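Local coordinates for protein obscurin (Homo sapiens, PDB 2YZ8) that probably serves as a modular structural and signalling protein of muscle, represented here by its 32nd immunoglobulin-like domain, at residues R29-S34 and G60-L65; V9-A14 and Q85-T90. All blocks are in the same frame, centred on the assembly; numbering follows the deposited sequence.

Overall arrangement
Interactions 1 and 2 lie at the same end of one immunoglobulin I-set domain, their centres about 9 Å apart. Interaction 1 joins neighbouring strands within one sheet, whereas interaction 2 runs from the edge of that sheet to the other one. The strand carrying R29-S34 is common ground: it pairs with G60-L65 on one flank and with V9-A14 on the other, through probable hydrogen bonds from S33 N to R10 O (2.8 Å) and from V31 N to E13 O (3.0 Å). Between the sheets F11 touches C30, L32 and L63 of interaction 1 while T87 of interaction 2 covers a face of its ring, so the F11 side chain links the two contacts.

Interaction 1: R29-S34 and G60-L65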
ATOM      1  N   ARG A  29      -2.837   3.942  -2.041  1.00 18.46           N
ATOM      2  CA  ARG A  29      -3.884   3.648  -3.021  1.00 18.06           C
ATOM      3  C   ARG A  29      -3.330   3.431  -4.424  1.00 17.80           C
ATOM      4  O   ARG A  29      -2.458   4.175  -4.877  1.00 17.41           O
ATOM      5  CB  ARG A  29      -4.901   4.790  -3.071  1.00 17.95           C
ATOM      6  CG  ARG A  29      -5.735   4.978  -1.817  1.00 18.33           C
ATOM      7  CD  ARG A  29      -6.705   6.126  -2.014  1.00 19.52           C
ATOM      8  NE  ARG A  29      -7.659   6.257  -0.916  1.00 21.10           N
ATOM      9  CZ  ARG A  29      -7.508   7.076   0.122  1.00 21.91           C
ATOM     10  NH1 ARG A  29      -8.436   7.122   1.067  1.00 22.65           N
ATOM     11  NH2 ARG A  29      -6.428   7.845   0.225  1.00 22.60           N
ATOM     12  N   CYS A  30      -3.852   2.416  -5.108  1.00 17.25           N
ATOM     13  CA  CYS A  30      -3.592   2.226  -6.533  1.00 17.28           C
ATOM     14  C   CYS A  30      -4.831   1.671  -7.230  1.00 16.93           C
ATOM     15  O   CYS A  30      -5.829   1.353  -6.577  1.00 17.30           O
ATOM     16  CB  CYS A  30      -2.356   1.345  -6.780  1.00 16.97           C
ATOM     17  SG  CYS A  30      -2.453  -0.330  -6.107  1.00 18.20           S
ATOM     18  N   VAL A  31      -4.778   1.576  -8.557  1.00 16.72           N
ATOM     19  CA  VAL A  31      -5.955   1.189  -9.343  1.00 16.70           C
ATOM     20  C   VAL A  31      -5.606   0.166 -10.424  1.00 16.61           C
ATOM     21  O   VAL A  31      -4.610   0.318 -11.135  1.00 15.92           O
ATOM     22  CB  VAL A  31      -6.623   2.425 -10.006  1.00 16.95           C
ATOM     23  CG1 VAL A  31      -7.879   2.024 -10.762  1.00 17.09           C
ATOM     24  CG2 VAL A  31      -6.959   3.494  -8.971  1.00 17.43           C
ATOM     25  N   LEU A  32      -6.431  -0.873 -10.536  1.00 16.60           N
ATOM     26  CA  LEU A  32      -6.293  -1.897 -11.575  1.00 17.03           C
ATOM     27  C   LEU A  32      -7.097  -1.526 -12.824  1.00 17.01           C
ATOM     28  O   LEU A  32      -8.007  -0.696 -12.758  1.00 17.03           O
ATOM     29  CB  LEU A  32      -6.796  -3.251 -11.052  1.00 17.34           C
ATOM     30  CG  LEU A  32      -6.084  -3.924  -9.879  1.00 17.95           C
ATOM     31  CD1 LEU A  32      -7.018  -4.953  -9.218  1.00 17.35           C
ATOM     32  CD2 LEU A  32      -4.773  -4.563 -10.311  1.00 17.74           C
ATOM     33  N   SER A  33      -6.772  -2.163 -13.950  1.00 17.23           N
ATOM     34  CA  SER A  33      -7.473  -1.931 -15.226  1.00 17.11           C
ATOM     35  C   SER A  33      -8.826  -2.638 -15.310  1.00 17.23           C
ATOM     36  O   SER A  33      -9.630  -2.356 -16.207  1.00 16.89           O
ATOM     37  CB  SER A  33      -6.590  -2.334 -16.413  1.00 17.03           C
ATOM     38  OG  SER A  33      -6.157  -3.677 -16.293  1.00 17.13           O
ATOM     39  N   SER A  34      -9.059  -3.573 -14.394  1.00 17.33           N
ATOM     40  CA  SER A  34     -10.382  -4.162 -14.205  1.00 17.60           C
ATOM     41  C   SER A  34     -10.511  -4.714 -12.787  1.00 17.34           C
ATOM     42  O   SER A  34      -9.528  -4.789 -12.050  1.00 17.10           O
ATOM     43  CB  SER A  34     -10.683  -5.234 -15.265  1.00 17.82           C
ATOM     44  OG  SER A  34      -9.723  -6.268 -15.257  1.00 18.99           O
ATOM     45  N   GLY A  60     -13.889  -2.343  -5.918  1.00 20.48           N
ATOM     46  CA  GLY A  60     -13.890  -2.542  -7.365  1.00 20.51           C
ATOM     47  C   GLY A  60     -12.465  -2.689  -7.858  1.00 20.63           C
ATOM     48  O   GLY A  60     -11.759  -3.623  -7.474  1.00 21.07           O
ATOM     49  N   ALA A  61     -12.044  -1.759  -8.708  1.00 20.57           N
ATOM     50  CA  ALA A  61     -10.669  -1.725  -9.204  1.00 20.64           C
ATOM     51  C   ALA A  61      -9.734  -0.898  -8.308  1.00 20.85           C
ATOM     52  O   ALA A  61      -8.505  -0.935  -8.479  1.00 20.85           O
ATOM     53  CB  ALA A  61     -10.643  -1.203 -10.627  1.00 20.35           C
HETATM   54  N   MSE A  62     -10.310  -0.160  -7.359  1.00 21.16           N
HETATM   55  CA  MSE A  62      -9.525   0.631  -6.407  1.00 21.63           C
HETATM   56  C   MSE A  62      -8.965  -0.265  -5.302  1.00 21.56           C
HETATM   57  O   MSE A  62      -9.705  -1.011  -4.641  1.00 22.35           O
HETATM   58  CB  MSE A  62     -10.354   1.758  -5.777  1.00 22.09           C
HETATM   59  CG  MSE A  62     -11.470   2.348  -6.640  1.00 23.67           C
HETATM   60 SE   MSE A  62     -11.036   3.920  -7.721  1.00 28.26          SE
HETATM   61  CE  MSE A  62     -12.838   4.450  -8.166  1.00 24.65           C
ATOM     62  N   LEU A  63      -7.657  -0.167  -5.096  1.00 22.00           N
ATOM     63  CA  LEU A  63      -6.955  -0.933  -4.074  1.00 21.80           C
ATOM     64  C   LEU A  63      -6.385   0.003  -3.017  1.00 20.70           C
ATOM     65  O   LEU A  63      -5.903   1.090  -3.328  1.00 20.68           O
ATOM     66  CB  LEU A  63      -5.822  -1.750  -4.702  1.00 22.28           C
ATOM     67  CG  LEU A  63      -6.215  -2.824  -5.721  1.00 23.00           C
ATOM     68  CD1 LEU A  63      -4.972  -3.313  -6.436  1.00 23.12           C
ATOM     69  CD2 LEU A  63      -6.960  -3.974  -5.057  1.00 22.99           C
ATOM     70  N   GLU A  64      -6.435  -0.438  -1.766  1.00 19.70           N
ATOM     71  CA  GLU A  64      -6.076   0.416  -0.646  1.00 18.50           C
ATOM     72  C   GLU A  64      -5.371  -0.397   0.445  1.00 17.44           C
ATOM     73  O   GLU A  64      -5.844  -1.471   0.834  1.00 17.35           O
ATOM     74  CB  GLU A  64      -7.354   1.063  -0.110  1.00 18.57           C
ATOM     75  CG  GLU A  64      -7.181   2.019   1.048  1.00 19.11           C
ATOM     76  CD  GLU A  64      -8.508   2.560   1.559  1.00 18.95           C
ATOM     77  OE1 GLU A  64      -8.589   2.909   2.753  1.00 19.84           O
ATOM     78  OE2 GLU A  64      -9.472   2.637   0.768  1.00 20.03           O
ATOM     79  N   LEU A  65      -4.238   0.117   0.918  1.00 15.85           N
ATOM     80  CA  LEU A  65      -3.550  -0.432   2.090  1.00 14.30           C
ATOM     81  C   LEU A  65      -3.508   0.621   3.186  1.00 13.54           C
ATOM     82  O   LEU A  65      -2.991   1.725   2.989  1.00 13.30           O
ATOM     83  CB  LEU A  65      -2.117  -0.890   1.760  1.00 14.31           C
ATOM     84  CG  LEU A  65      -1.218  -1.279   2.948  1.00 13.27           C
ATOM     85  CD1 LEU A  65      -1.585  -2.653   3.510  1.00 12.85           C
ATOM     86  CD2 LEU A  65       0.265  -1.225   2.581  1.00 13.49           C
TER
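R29-L32 and M62-L65 run antiparallel at 152°, their axes 4.7 Å apart, with C30 and L63 exchanging two backbone hydrogen bonds: C30 N to L63 O at 3.0 Å and the straighter L63 N to C30 O at 2.8 Å. L32 N adds a third to A61 O, just where the second strand begins. Side chains then alternate between two faces. C30 and L63 point inward, SG lying 3.9 Å from L63 CB. L63 CG stands anti to its carbonyl carbon (chi1 -63°), and from there CD1 reaches across to L32, coming within 3.7 Å of CG and lying beside CD1; W41 and F11 cover C30 and L63. A61 turns its methyl toward the other segment, 3.4 Å from L32 O. On the outer face CG2 of V31 meets the SE atom of M62, a selenomethionine, at 4.3 Å. R29 and E64 are the next pair on this face. Their charges probably attract only loosely, because E64 OE2 lies well out of the guanidinium plane, 4.4 Å from R29 NE, and no N-H points at it. One face packed on the interior and one turned outward are characteristic of the adjacent B and E strands of an immunoglobulin beta sandwich.

Interaction 2: V9-A14 and Q85-T90; sequences VRFQEA and QTTSAT
A water joins F11 and Q85, accepting the backbone N-H of F11 at 3.0 Å and, from the other segment, an N-H of Q85 NE2; this second separation is too short to be trusted in detail. Q85 bends at chi2, which lays its amide against R10. The guanidinium and amide planes stack 22° apart, with OE1 over one face of the guanidinium, offset toward its rim and 3.6 Å from R10 NH1, a stacking contact and not a hydrogen bond. Q85 CG itself packs on V9 O at 3.3 Å. No direct hydrogen bond crosses between the segments, as suits strands of opposite sheets in an immunoglobulin sandwich: V9-A14 pairs with strand 26-32, and at Q12 and E13, which form a classic beta bulge opposite V31, the chain turns toward the sheet that holds Q85-T90. F11 points into the space between the sheets, where T87 CG2 sits over the centre of its ring, 3.6 Å from the centroid and 11° off the normal, a CH-pi contact. At the ring's edge CE1 meets Q85 O, and the side chain also packs on C30 and L32 of strand 26-32. An alanine in place of F11 would probably leave the T87 methyl without the ring face it rests on and open a gap beside C30 and L32. With T87 OG1 anti to its own backbone N (chi1 180°), CG2 falls between that N and the carbonyl carbon, turned to the F11 ring, while OG1 is hydrogen-bonded to L15 N and lies against A14, 3.5 Å from CB.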
ATOM      1  N   VAL A   9      -4.783  -8.010 -16.793  1.00 24.16           N
ATOM      2  CA  VAL A   9      -4.962  -6.974 -15.776  1.00 24.02           C
ATOM      3  C   VAL A   9      -3.657  -6.239 -15.450  1.00 24.02           C
ATOM      4  O   VAL A   9      -2.641  -6.861 -15.133  1.00 24.16           O
ATOM      5  CB  VAL A   9      -5.602  -7.551 -14.484  1.00 24.01           C
ATOM      6  CG1 VAL A   9      -5.728  -6.480 -13.406  1.00 23.74           C
ATOM      7  CG2 VAL A   9      -6.969  -8.168 -14.790  1.00 23.83           C
ATOM      8  N   ARG A  10      -3.705  -4.912 -15.536  1.00 23.84           N
ATOM      9  CA  ARG A  10      -2.552  -4.049 -15.284  1.00 23.94           C
ATOM     10  C   ARG A  10      -2.895  -3.009 -14.223  1.00 23.86           C
ATOM     11  O   ARG A  10      -4.062  -2.655 -14.050  1.00 24.01           O
ATOM     12  CB  ARG A  10      -2.140  -3.331 -16.577  1.00 23.87           C
ATOM     13  CG  ARG A  10      -1.065  -4.015 -17.431  1.00 24.69           C
ATOM     14  CD  ARG A  10      -1.446  -5.414 -17.897  1.00 25.29           C
ATOM     15  NE  ARG A  10      -0.698  -5.837 -19.082  1.00 25.95           N
ATOM     16  CZ  ARG A  10      -0.361  -7.096 -19.352  1.00 26.41           C
ATOM     17  NH1 ARG A  10      -0.679  -8.073 -18.510  1.00 26.58           N
ATOM     18  NH2 ARG A  10       0.310  -7.382 -20.460  1.00 26.71           N
ATOM     19  N   PHE A  11      -1.881  -2.514 -13.518  1.00 24.07           N
ATOM     20  CA  PHE A  11      -2.068  -1.350 -12.655  1.00 24.02           C
ATOM     21  C   PHE A  11      -2.251  -0.112 -13.521  1.00 24.27           C
ATOM     22  O   PHE A  11      -1.299   0.404 -14.095  1.00 24.30           O
ATOM     23  CB  PHE A  11      -0.914  -1.197 -11.655  1.00 23.98           C
ATOM     24  CG  PHE A  11      -0.947  -2.213 -10.551  1.00 22.99           C
ATOM     25  CD1 PHE A  11      -0.133  -3.340 -10.602  1.00 22.48           C
ATOM     26  CD2 PHE A  11      -1.830  -2.066  -9.484  1.00 22.47           C
ATOM     27  CE1 PHE A  11      -0.176  -4.301  -9.587  1.00 22.19           C
ATOM     28  CE2 PHE A  11      -1.881  -3.025  -8.465  1.00 22.40           C
ATOM     29  CZ  PHE A  11      -1.053  -4.140  -8.517  1.00 22.42           C
ATOM     30  N   GLN A  12      -3.501   0.327 -13.639  1.00 24.41           N
ATOM     31  CA  GLN A  12      -3.856   1.481 -14.460  1.00 24.52           C
ATOM     32  C   GLN A  12      -3.349   2.773 -13.820  1.00 24.60           C
ATOM     33  O   GLN A  12      -2.888   3.680 -14.515  1.00 24.26           O
ATOM     34  CB  GLN A  12      -5.371   1.536 -14.655  1.00 24.87           C
ATOM     35  CG  GLN A  12      -5.848   2.701 -15.500  1.00 25.11           C
ATOM     36  CD  GLN A  12      -7.252   2.507 -15.989  1.00 26.01           C
ATOM     37  OE1 GLN A  12      -7.648   1.397 -16.344  1.00 26.47           O
ATOM     38  NE2 GLN A  12      -8.019   3.588 -16.030  1.00 27.05           N
ATOM     39  N   GLU A  13      -3.446   2.843 -12.494  1.00 24.39           N
ATOM     40  CA  GLU A  13      -2.871   3.946 -11.728  1.00 24.41           C
ATOM     41  C   GLU A  13      -1.878   3.395 -10.718  1.00 24.43           C
ATOM     42  O   GLU A  13      -2.224   2.570  -9.868  1.00 24.48           O
ATOM     43  CB  GLU A  13      -3.957   4.761 -11.022  1.00 24.38           C
ATOM     44  CG  GLU A  13      -4.828   5.593 -11.960  1.00 24.37           C
ATOM     45  N   ALA A  14      -0.640   3.856 -10.834  1.00 24.10           N
ATOM     46  CA  ALA A  14       0.450   3.422  -9.976  1.00 24.16           C
ATOM     47  C   ALA A  14       0.306   3.944  -8.541  1.00 23.93           C
ATOM     48  O   ALA A  14      -0.343   4.961  -8.307  1.00 24.31           O
ATOM     49  CB  ALA A  14       1.787   3.871 -10.575  1.00 23.82           C
ATOM     50  N   GLN A  85       2.222  -8.451 -12.676  1.00 20.17           N
ATOM     51  CA  GLN A  85       2.253  -6.994 -12.645  1.00 19.97           C
ATOM     52  C   GLN A  85       2.517  -6.469 -11.239  1.00 20.07           C
ATOM     53  O   GLN A  85       2.021  -7.019 -10.257  1.00 20.09           O
ATOM     54  CB  GLN A  85       0.932  -6.423 -13.175  1.00 20.07           C
ATOM     55  CG  GLN A  85       0.606  -6.807 -14.621  1.00 19.75           C
ATOM     56  CD  GLN A  85       1.585  -6.228 -15.635  1.00 20.47           C
ATOM     57  OE1 GLN A  85       2.081  -6.940 -16.505  1.00 21.51           O
ATOM     58  NE2 GLN A  85       1.868  -4.937 -15.527  1.00 19.98           N
ATOM     59  N   THR A  86       3.305  -5.403 -11.146  1.00 19.77           N
ATOM     60  CA  THR A  86       3.614  -4.796  -9.858  1.00 19.98           C
ATOM     61  C   THR A  86       3.645  -3.277  -9.952  1.00 19.99           C
ATOM     62  O   THR A  86       3.894  -2.718 -11.020  1.00 19.81           O
ATOM     63  CB  THR A  86       4.989  -5.272  -9.283  1.00 20.10           C
ATOM     64  OG1 THR A  86       6.066  -4.614  -9.970  1.00 20.99           O
ATOM     65  CG2 THR A  86       5.166  -6.785  -9.384  1.00 19.60           C
ATOM     66  N   THR A  87       3.397  -2.621  -8.823  1.00 20.08           N
ATOM     67  CA  THR A  87       3.594  -1.181  -8.681  1.00 20.33           C
ATOM     68  C   THR A  87       4.197  -0.932  -7.301  1.00 20.70           C
ATOM     69  O   THR A  87       4.017  -1.744  -6.392  1.00 21.00           O
ATOM     70  CB  THR A  87       2.283  -0.370  -8.896  1.00 20.19           C
ATOM     71  OG1 THR A  87       2.542   1.032  -8.733  1.00 19.40           O
ATOM     72  CG2 THR A  87       1.181  -0.810  -7.927  1.00 20.43           C
ATOM     73  N   SER A  88       4.912   0.174  -7.144  1.00 20.88           N
ATOM     74  CA  SER A  88       5.678   0.406  -5.924  1.00 21.53           C
ATOM     75  C   SER A  88       5.899   1.896  -5.653  1.00 21.55           C
ATOM     76  O   SER A  88       6.041   2.673  -6.587  1.00 21.48           O
ATOM     77  CB  SER A  88       7.035  -0.297  -6.038  1.00 21.72           C
ATOM     78  OG  SER A  88       7.798  -0.116  -4.868  1.00 23.09           O
ATOM     79  N   ALA A  89       5.929   2.274  -4.373  1.00 21.38           N
ATOM     80  CA  ALA A  89       6.225   3.651  -3.963  1.00 21.72           C
ATOM     81  C   ALA A  89       6.808   3.660  -2.547  1.00 21.62           C
ATOM     82  O   ALA A  89       6.838   2.629  -1.881  1.00 21.53           O
ATOM     83  CB  ALA A  89       4.957   4.510  -4.033  1.00 21.67           C
ATOM     84  N   THR A  90       7.250   4.823  -2.079  1.00 21.80           N
ATOM     85  CA  THR A  90       7.786   4.921  -0.726  1.00 22.51           C
ATOM     86  C   THR A  90       6.886   5.718   0.208  1.00 22.35           C
ATOM     87  O   THR A  90       6.225   6.678  -0.198  1.00 22.82           O
ATOM     88  CB  THR A  90       9.197   5.543  -0.684  1.00 22.66           C
ATOM     89  OG1 THR A  90       9.157   6.857  -1.249  1.00 24.00           O
ATOM     90  CG2 THR A  90      10.195   4.687  -1.446  1.00 23.49           C
TER
HETATM   91  O   HOH W   1       0.970  -2.927 -14.445  1.00 30.50           O